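PDB 6Z3U: CYCLIN domain-containing protein from Chaetomium thermophilum, which probably acts as the cyclin H-type regulatory subunit of a CDK-activating kinase complex, where it pairs with a protein kinase chain. Local coordinates for residues A[42-46]-A[360-364]; A[93-98]-A[114-119]. One frame throughout, in Å; residues are numbered along the deposited sequence.

How the contacts relate
The two contacts form a worked example of how place in the fold sets chemistry. Contact 2 lies deep, about 5 Å from the chain centre, and joins two successive helices, 83-103 and 108-124, through mainly apolar side chains, all of them buried. Contact 1 sits about 25 Å from that centre and ties helix 25-48, near the N-terminus, to the loop after helix 343-358, so it closes a long circuit within which contact 2 is nested. It is only partly buried and mixes an isoleucine with charged groups. The contacts share no element and do not touch, their nearest atoms being about 11 Å apart.

Contact 1. Residues A[42-46]-A[360-364]; sequences RITER and CRDPD
OD1 of D362, whose CB packs 4.3 Å from CG1 of I43, takes two backbone N-H groups: a hydrogen bond from D364 N at 3.0 Å and a weak one from R365 N. The first makes an Asx turn and reaches the anti side of the carboxylate, 18° out of its plane. This turn shapes the loop that faces helix 25-48.

From the helix, I43 points its side chain into the loop backbone. Its CD1 lies 3.6 Å from C360 O, while CG2 stays 3.7 Å from that same oxygen, so two methyls from different branches converge on one carbonyl oxygen from the same side. Further along the helix, CG of R46 rests against CG of P363 (4.3 Å), and the chain then bends at chi2 (67°) to bring the guanidinium over to D364. Here the acid meets a face and not an N-H edge: OD2 of D364 stands over the centre of the guanidinium, with the carboxylate turned 84° to it. The salt bridge, 3.6 Å from R46 NE to D364 OD2, is therefore long and purely electrostatic. Were D364 an alanine, the R46 guanidinium would probably lose the charge over its face and be less fixed in place.

R42 adds a looser attraction, its NH2 lying 4.6 Å from OD2 of D362, and it also packs on P78 of the kinase chain. The loop has other partners too: D362 makes backbone hydrogen bonds with M128, and F80 touches both C360 and T44 of the helix.

No hydrogen bond crosses between helix and loop. The chemistry implies that the two meet through I43 packed on loop carbonyls and, at the more exposed end, through a long, face-on salt bridge, with no directional bond between them to dictate a precise orientation.

Contact 2. Residues A[93-98]-A[114-119]; sequences YTAELL and AATFFK
Two successive helices of the cyclin-like region, 83-103 and 108-124, pack side by side as an antiparallel helical hairpin, and the contact lies between their middles. The short segments 93-98 and 114-119 pass 9.9 Å apart with their directions 158° from each other, and T94 and A115 bring the backbones nearest.

L97 and F118 carry much of the interface; they reach out from opposite helices and overlap alongside. With CG anti to the backbone N (chi1 -178°), L97 extends toward helix 108-124 and divides its methyls: CD1 comes to 3.9 Å from CB of F118, while CD2 lies 4.0 Å from CB of A115 and 4.1 Å from CB of A114. The two alanines give a low surface into which this branch fits. F118 reaches back with its CG likewise anti to the backbone N (chi1 -174°), carrying the ring across toward the N-terminal end of 93-98, where CZ meets CB of Y93 at 3.7 Å. The rest of Y93 leads off, and its hydroxyl is hydrogen-bonded to NE of R354.

T94 lies beside them. Its methyl CG2 packs on CB of A115 at 4.1 Å, and its OG1, placed obliquely to the F118 ring, lies 3.4 Å from CD2 of F118. That hydroxyl is not stranded in the apolar seam, since it is hydrogen-bonded to O of V90 one turn earlier in its own helix. L98 adds CD2 against the A115 methyl (4.1 Å) and also touches L226 and I227.

Helix 132-146 meets this pair through L136, which packs on L97, and F118 also pairs edge-to-face with Y122. Leucine methyls over two alanines, with a phenylalanine ring packed alongside and no hydrogen bond between the helices, are in keeping with the all-helical core of a cyclin box.

Contact 1. Residues A[42-46]-A[360-364]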
ATOM      1  N   ARG A  42      16.722 -29.642   9.625  1.00 59.09           N
ATOM      2  CA  ARG A  42      15.385 -29.890  10.153  1.00 60.63           C
ATOM      3  C   ARG A  42      14.757 -31.126   9.523  1.00 58.29           C
ATOM      4  O   ARG A  42      14.138 -31.937  10.222  1.00 50.99           O
ATOM      5  CB  ARG A  42      14.499 -28.662   9.933  1.00 65.32           C
ATOM      6  CG  ARG A  42      14.820 -27.501  10.861  1.00 64.20           C
ATOM      7  CD  ARG A  42      13.756 -26.408  10.812  1.00 80.43           C
ATOM      8  NE  ARG A  42      13.883 -25.535   9.648  1.00 75.88           N
ATOM      9  CZ  ARG A  42      13.181 -25.659   8.523  1.00 71.36           C
ATOM     10  NH1 ARG A  42      13.379 -24.802   7.532  1.00 74.69           N
ATOM     11  NH2 ARG A  42      12.287 -26.630   8.383  1.00 64.85           N
ATOM     12  N   ILE A  43      14.902 -31.288   8.206  1.00 62.44           N
ATOM     13  CA  ILE A  43      14.335 -32.455   7.537  1.00 63.01           C
ATOM     14  C   ILE A  43      15.091 -33.716   7.938  1.00 62.99           C
ATOM     15  O   ILE A  43      14.496 -34.791   8.087  1.00 58.06           O
ATOM     16  CB  ILE A  43      14.339 -32.253   6.010  1.00 61.74           C
ATOM     17  CG1 ILE A  43      13.493 -31.033   5.632  1.00 57.41           C
ATOM     18  CG2 ILE A  43      13.812 -33.501   5.312  1.00 60.43           C
ATOM     19  CD1 ILE A  43      13.631 -30.606   4.185  1.00 58.33           C
ATOM     20  N   THR A  44      16.409 -33.608   8.119  1.00 73.07           N
ATOM     21  CA  THR A  44      17.206 -34.765   8.510  1.00 61.88           C
ATOM     22  C   THR A  44      16.778 -35.290   9.876  1.00 62.41           C
ATOM     23  O   THR A  44      16.609 -36.498  10.065  1.00 65.60           O
ATOM     24  CB  THR A  44      18.692 -34.394   8.516  1.00 66.92           C
ATOM     25  OG1 THR A  44      19.128 -34.125   7.178  1.00 67.26           O
ATOM     26  CG2 THR A  44      19.530 -35.517   9.102  1.00 73.29           C
ATOM     27  N   GLU A  45      16.601 -34.389  10.845  1.00 61.42           N
ATOM     28  CA  GLU A  45      16.170 -34.805  12.175  1.00 62.50           C
ATOM     29  C   GLU A  45      14.835 -35.538  12.127  1.00 61.91           C
ATOM     30  O   GLU A  45      14.656 -36.565  12.794  1.00 62.99           O
ATOM     31  CB  GLU A  45      16.076 -33.580  13.088  1.00 62.19           C
ATOM     32  CG  GLU A  45      15.660 -33.883  14.519  1.00 71.30           C
ATOM     33  CD  GLU A  45      15.676 -32.649  15.408  1.00 77.87           C
ATOM     34  OE1 GLU A  45      15.919 -31.540  14.887  1.00 64.07           O
ATOM     35  OE2 GLU A  45      15.445 -32.790  16.629  1.00 79.78           O
ATOM     36  N   ARG A  46      13.887 -35.030  11.337  1.00 57.02           N
ATOM     37  CA  ARG A  46      12.567 -35.650  11.258  1.00 64.82           C
ATOM     38  C   ARG A  46      12.643 -37.054  10.671  1.00 58.15           C
ATOM     39  O   ARG A  46      11.951 -37.967  11.137  1.00 69.22           O
ATOM     40  CB  ARG A  46      11.627 -34.769  10.431  1.00 75.75           C
ATOM     41  CG  ARG A  46      10.338 -35.449   9.968  1.00 57.96           C
ATOM     42  CD  ARG A  46       9.439 -35.771  11.149  1.00 59.92           C
ATOM     43  NE  ARG A  46       8.290 -36.587  10.766  1.00 67.27           N
ATOM     44  CZ  ARG A  46       7.155 -36.664  11.460  1.00101.10           C
ATOM     45  NH1 ARG A  46       6.167 -37.435  11.030  1.00114.06           N
ATOM     46  NH2 ARG A  46       7.004 -35.970  12.581  1.00 95.58           N
ATOM     47  N   CYS A 360      13.665 -35.647  -1.023  1.00 59.47           N
ATOM     48  CA  CYS A 360      14.218 -35.054   0.189  1.00 60.22           C
ATOM     49  C   CYS A 360      13.337 -33.943   0.746  1.00 58.19           C
ATOM     50  O   CYS A 360      13.770 -33.213   1.646  1.00 58.68           O
ATOM     51  CB  CYS A 360      15.625 -34.510  -0.074  1.00 66.99           C
ATOM     52  SG  CYS A 360      15.658 -33.028  -1.104  1.00 69.24           S
ATOM     53  N   ARG A 361      12.117 -33.796   0.237  1.00 62.58           N
ATOM     54  CA  ARG A 361      11.231 -32.730   0.675  1.00 57.39           C
ATOM     55  C   ARG A 361      10.676 -33.014   2.070  1.00 56.39           C
ATOM     56  O   ARG A 361      10.677 -34.149   2.556  1.00 57.37           O
ATOM     57  CB  ARG A 361      10.074 -32.562  -0.311  1.00 52.51           C
ATOM     58  CG  ARG A 361       9.221 -33.811  -0.476  1.00 53.06           C
ATOM     59  CD  ARG A 361       8.142 -33.605  -1.521  1.00 53.73           C
ATOM     60  NE  ARG A 361       7.306 -34.787  -1.709  1.00 52.06           N
ATOM     61  CZ  ARG A 361       6.343 -35.165  -0.874  1.00 52.62           C
ATOM     62  NH1 ARG A 361       6.099 -34.467   0.228  1.00 52.66           N
ATOM     63  NH2 ARG A 361       5.628 -36.250  -1.135  1.00 57.18           N
ATOM     64  N   ASP A 362      10.202 -31.957   2.714  1.00 54.97           N
ATOM     65  CA  ASP A 362       9.579 -32.082   4.029  1.00 56.66           C
ATOM     66  C   ASP A 362       8.283 -32.875   3.904  1.00 57.82           C
ATOM     67  O   ASP A 362       7.415 -32.498   3.106  1.00 60.49           O
ATOM     68  CB  ASP A 362       9.304 -30.697   4.607  1.00 55.69           C
ATOM     69  CG  ASP A 362       8.953 -30.734   6.081  1.00 57.70           C
ATOM     70  OD1 ASP A 362       8.174 -31.621   6.489  1.00 61.14           O
ATOM     71  OD2 ASP A 362       9.453 -29.870   6.832  1.00 58.56           O
ATOM     72  N   PRO A 363       8.105 -33.967   4.654  1.00 57.96           N
ATOM     73  CA  PRO A 363       6.893 -34.780   4.465  1.00 57.98           C
ATOM     74  C   PRO A 363       5.630 -34.160   5.041  1.00 72.35           C
ATOM     75  O   PRO A 363       4.537 -34.446   4.536  1.00 81.27           O
ATOM     76  CB  PRO A 363       7.242 -36.096   5.174  1.00 60.45           C
ATOM     77  CG  PRO A 363       8.244 -35.713   6.201  1.00 61.95           C
ATOM     78  CD  PRO A 363       9.038 -34.578   5.618  1.00 60.40           C
ATOM     79  N   ASP A 364       5.733 -33.333   6.083  1.00 64.00           N
ATOM     80  CA  ASP A 364       4.549 -32.800   6.748  1.00 60.45           C
ATOM     81  C   ASP A 364       4.074 -31.482   6.150  1.00 62.47           C
ATOM     82  O   ASP A 364       2.866 -31.226   6.102  1.00 60.92           O
ATOM     83  CB  ASP A 364       4.830 -32.609   8.238  1.00 61.73           C
ATOM     84  CG  ASP A 364       5.427 -33.837   8.873  1.00 64.69           C
ATOM     85  OD1 ASP A 364       4.809 -34.917   8.773  1.00 86.27           O
ATOM     86  OD2 ASP A 364       6.516 -33.727   9.470  1.00 71.08           O
TER

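Contact 2. Residues A[93-98]-A[114-119]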
ATOM      1  N   TYR A  93      10.767 -20.980 -11.638  1.00 54.73           N
ATOM      2  CA  TYR A  93       9.364 -20.788 -11.296  1.00 51.99           C
ATOM      3  C   TYR A  93       8.972 -19.318 -11.234  1.00 53.31           C
ATOM      4  O   TYR A  93       7.782 -19.006 -11.362  1.00 56.18           O
ATOM      5  CB  TYR A  93       9.054 -21.475  -9.963  1.00 47.24           C
ATOM      6  CG  TYR A  93       8.944 -22.979 -10.090  1.00 44.44           C
ATOM      7  CD1 TYR A  93       7.897 -23.560 -10.795  1.00 53.30           C
ATOM      8  CD2 TYR A  93       9.890 -23.820  -9.515  1.00 47.81           C
ATOM      9  CE1 TYR A  93       7.794 -24.933 -10.923  1.00 55.97           C
ATOM     10  CE2 TYR A  93       9.794 -25.197  -9.636  1.00 45.23           C
ATOM     11  CZ  TYR A  93       8.742 -25.747 -10.342  1.00 45.19           C
ATOM     12  OH  TYR A  93       8.630 -27.113 -10.471  1.00 46.59           O
ATOM     13  N   THR A  94       9.931 -18.411 -11.040  1.00 52.30           N
ATOM     14  CA  THR A  94       9.625 -16.989 -11.173  1.00 49.58           C
ATOM     15  C   THR A  94       9.291 -16.641 -12.619  1.00 54.91           C
ATOM     16  O   THR A  94       8.426 -15.796 -12.878  1.00 46.87           O
ATOM     17  CB  THR A  94      10.799 -16.143 -10.677  1.00 50.18           C
ATOM     18  OG1 THR A  94      11.137 -16.524  -9.338  1.00 53.53           O
ATOM     19  CG2 THR A  94      10.442 -14.663 -10.699  1.00 50.83           C
ATOM     20  N   ALA A  95       9.976 -17.273 -13.575  1.00 58.75           N
ATOM     21  CA  ALA A  95       9.646 -17.060 -14.980  1.00 49.73           C
ATOM     22  C   ALA A  95       8.300 -17.684 -15.323  1.00 43.04           C
ATOM     23  O   ALA A  95       7.521 -17.108 -16.089  1.00 42.79           O
ATOM     24  CB  ALA A  95      10.748 -17.634 -15.870  1.00 57.88           C
ATOM     25  N   GLU A  96       8.014 -18.865 -14.770  1.00 45.59           N
ATOM     26  CA  GLU A  96       6.711 -19.485 -14.989  1.00 49.23           C
ATOM     27  C   GLU A  96       5.604 -18.648 -14.363  1.00 46.47           C
ATOM     28  O   GLU A  96       4.509 -18.531 -14.925  1.00 46.23           O
ATOM     29  CB  GLU A  96       6.703 -20.904 -14.422  1.00 54.12           C
ATOM     30  CG  GLU A  96       5.444 -21.700 -14.745  1.00 53.67           C
ATOM     31  CD  GLU A  96       5.558 -23.161 -14.350  1.00 51.99           C
ATOM     32  OE1 GLU A  96       5.470 -23.462 -13.141  1.00 56.75           O
ATOM     33  OE2 GLU A  96       5.740 -24.008 -15.249  1.00 54.57           O
ATOM     34  N   LEU A  97       5.873 -18.063 -13.195  1.00 49.42           N
ATOM     35  CA  LEU A  97       4.905 -17.172 -12.566  1.00 43.04           C
ATOM     36  C   LEU A  97       4.570 -16.004 -13.484  1.00 55.02           C
ATOM     37  O   LEU A  97       3.395 -15.673 -13.685  1.00 58.10           O
ATOM     38  CB  LEU A  97       5.460 -16.677 -11.228  1.00 39.39           C
ATOM     39  CG  LEU A  97       4.579 -15.758 -10.384  1.00 34.43           C
ATOM     40  CD1 LEU A  97       4.862 -15.972  -8.906  1.00 33.79           C
ATOM     41  CD2 LEU A  97       4.801 -14.299 -10.750  1.00 39.33           C
ATOM     42  N   LEU A  98       5.596 -15.368 -14.058  1.00 60.26           N
ATOM     43  CA  LEU A  98       5.364 -14.254 -14.971  1.00 48.18           C
ATOM     44  C   LEU A  98       4.579 -14.704 -16.196  1.00 39.35           C
ATOM     45  O   LEU A  98       3.624 -14.041 -16.616  1.00 41.31           O
ATOM     46  CB  LEU A  98       6.698 -13.631 -15.384  1.00 47.35           C
ATOM     47  CG  LEU A  98       7.502 -12.928 -14.290  1.00 41.47           C
ATOM     48  CD1 LEU A  98       8.836 -12.442 -14.834  1.00 48.02           C
ATOM     49  CD2 LEU A  98       6.716 -11.771 -13.708  1.00 44.19           C
ATOM     50  N   ALA A 114       3.674  -9.944  -7.341  1.00 35.47           N
ATOM     51  CA  ALA A 114       3.579 -11.384  -7.122  1.00 30.44           C
ATOM     52  C   ALA A 114       4.948 -12.041  -7.230  1.00 32.59           C
ATOM     53  O   ALA A 114       5.316 -12.879  -6.400  1.00 34.31           O
ATOM     54  CB  ALA A 114       2.604 -12.001  -8.124  1.00 30.25           C
ATOM     55  N   ALA A 115       5.716 -11.679  -8.260  1.00 38.11           N
ATOM     56  CA  ALA A 115       7.051 -12.245  -8.416  1.00 34.49           C
ATOM     57  C   ALA A 115       7.939 -11.898  -7.227  1.00 36.19           C
ATOM     58  O   ALA A 115       8.674 -12.755  -6.721  1.00 38.77           O
ATOM     59  CB  ALA A 115       7.681 -11.747  -9.716  1.00 36.67           C
ATOM     60  N   THR A 116       7.879 -10.647  -6.761  1.00 38.15           N
ATOM     61  CA  THR A 116       8.708 -10.235  -5.634  1.00 34.82           C
ATOM     62  C   THR A 116       8.326 -10.983  -4.362  1.00 40.73           C
ATOM     63  O   THR A 116       9.200 -11.421  -3.604  1.00 45.02           O
ATOM     64  CB  THR A 116       8.598  -8.725  -5.423  1.00 35.41           C
ATOM     65  OG1 THR A 116       9.030  -8.043  -6.607  1.00 35.65           O
ATOM     66  CG2 THR A 116       9.459  -8.284  -4.247  1.00 40.32           C
ATOM     67  N   PHE A 117       7.023 -11.136  -4.104  1.00 38.73           N
ATOM     68  CA  PHE A 117       6.591 -11.960  -2.980  1.00 39.69           C
ATOM     69  C   PHE A 117       7.148 -13.375  -3.093  1.00 39.12           C
ATOM     70  O   PHE A 117       7.549 -13.978  -2.091  1.00 42.05           O
ATOM     71  CB  PHE A 117       5.063 -12.008  -2.903  1.00 34.70           C
ATOM     72  CG  PHE A 117       4.424 -10.728  -2.432  1.00 29.62           C
ATOM     73  CD1 PHE A 117       5.184  -9.686  -1.924  1.00 41.47           C
ATOM     74  CD2 PHE A 117       3.047 -10.577  -2.488  1.00 32.10           C
ATOM     75  CE1 PHE A 117       4.586  -8.518  -1.492  1.00 36.84           C
ATOM     76  CE2 PHE A 117       2.442  -9.412  -2.055  1.00 39.46           C
ATOM     77  CZ  PHE A 117       3.213  -8.381  -1.557  1.00 38.92           C
ATOM     78  N   PHE A 118       7.171 -13.925  -4.309  1.00 41.52           N
ATOM     79  CA  PHE A 118       7.702 -15.270  -4.501  1.00 37.46           C
ATOM     80  C   PHE A 118       9.185 -15.321  -4.153  1.00 40.88           C
ATOM     81  O   PHE A 118       9.631 -16.211  -3.420  1.00 43.09           O
ATOM     82  CB  PHE A 118       7.453 -15.722  -5.941  1.00 34.64           C
ATOM     83  CG  PHE A 118       7.839 -17.150  -6.206  1.00 44.46           C
ATOM     84  CD1 PHE A 118       6.960 -18.182  -5.924  1.00 35.24           C
ATOM     85  CD2 PHE A 118       9.069 -17.459  -6.763  1.00 48.62           C
ATOM     86  CE1 PHE A 118       7.309 -19.494  -6.170  1.00 38.80           C
ATOM     87  CE2 PHE A 118       9.423 -18.768  -7.015  1.00 38.56           C
ATOM     88  CZ  PHE A 118       8.541 -19.787  -6.719  1.00 44.91           C
ATOM     89  N   LYS A 119       9.965 -14.361  -4.658  1.00 43.44           N
ATOM     90  CA  LYS A 119      11.393 -14.341  -4.359  1.00 44.78           C
ATOM     91  C   LYS A 119      11.641 -14.100  -2.877  1.00 42.52           C
ATOM     92  O   LYS A 119      12.543 -14.702  -2.282  1.00 44.40           O
ATOM     93  CB  LYS A 119      12.096 -13.263  -5.185  1.00 45.36           C
ATOM     94  CG  LYS A 119      12.098 -13.507  -6.681  1.00 40.22           C
ATOM     95  CD  LYS A 119      12.824 -12.386  -7.418  1.00 40.65           C
ATOM     96  CE  LYS A 119      14.278 -12.739  -7.704  1.00 48.24           C
ATOM     97  NZ  LYS A 119      14.439 -14.031  -8.433  1.00 63.10           N
TER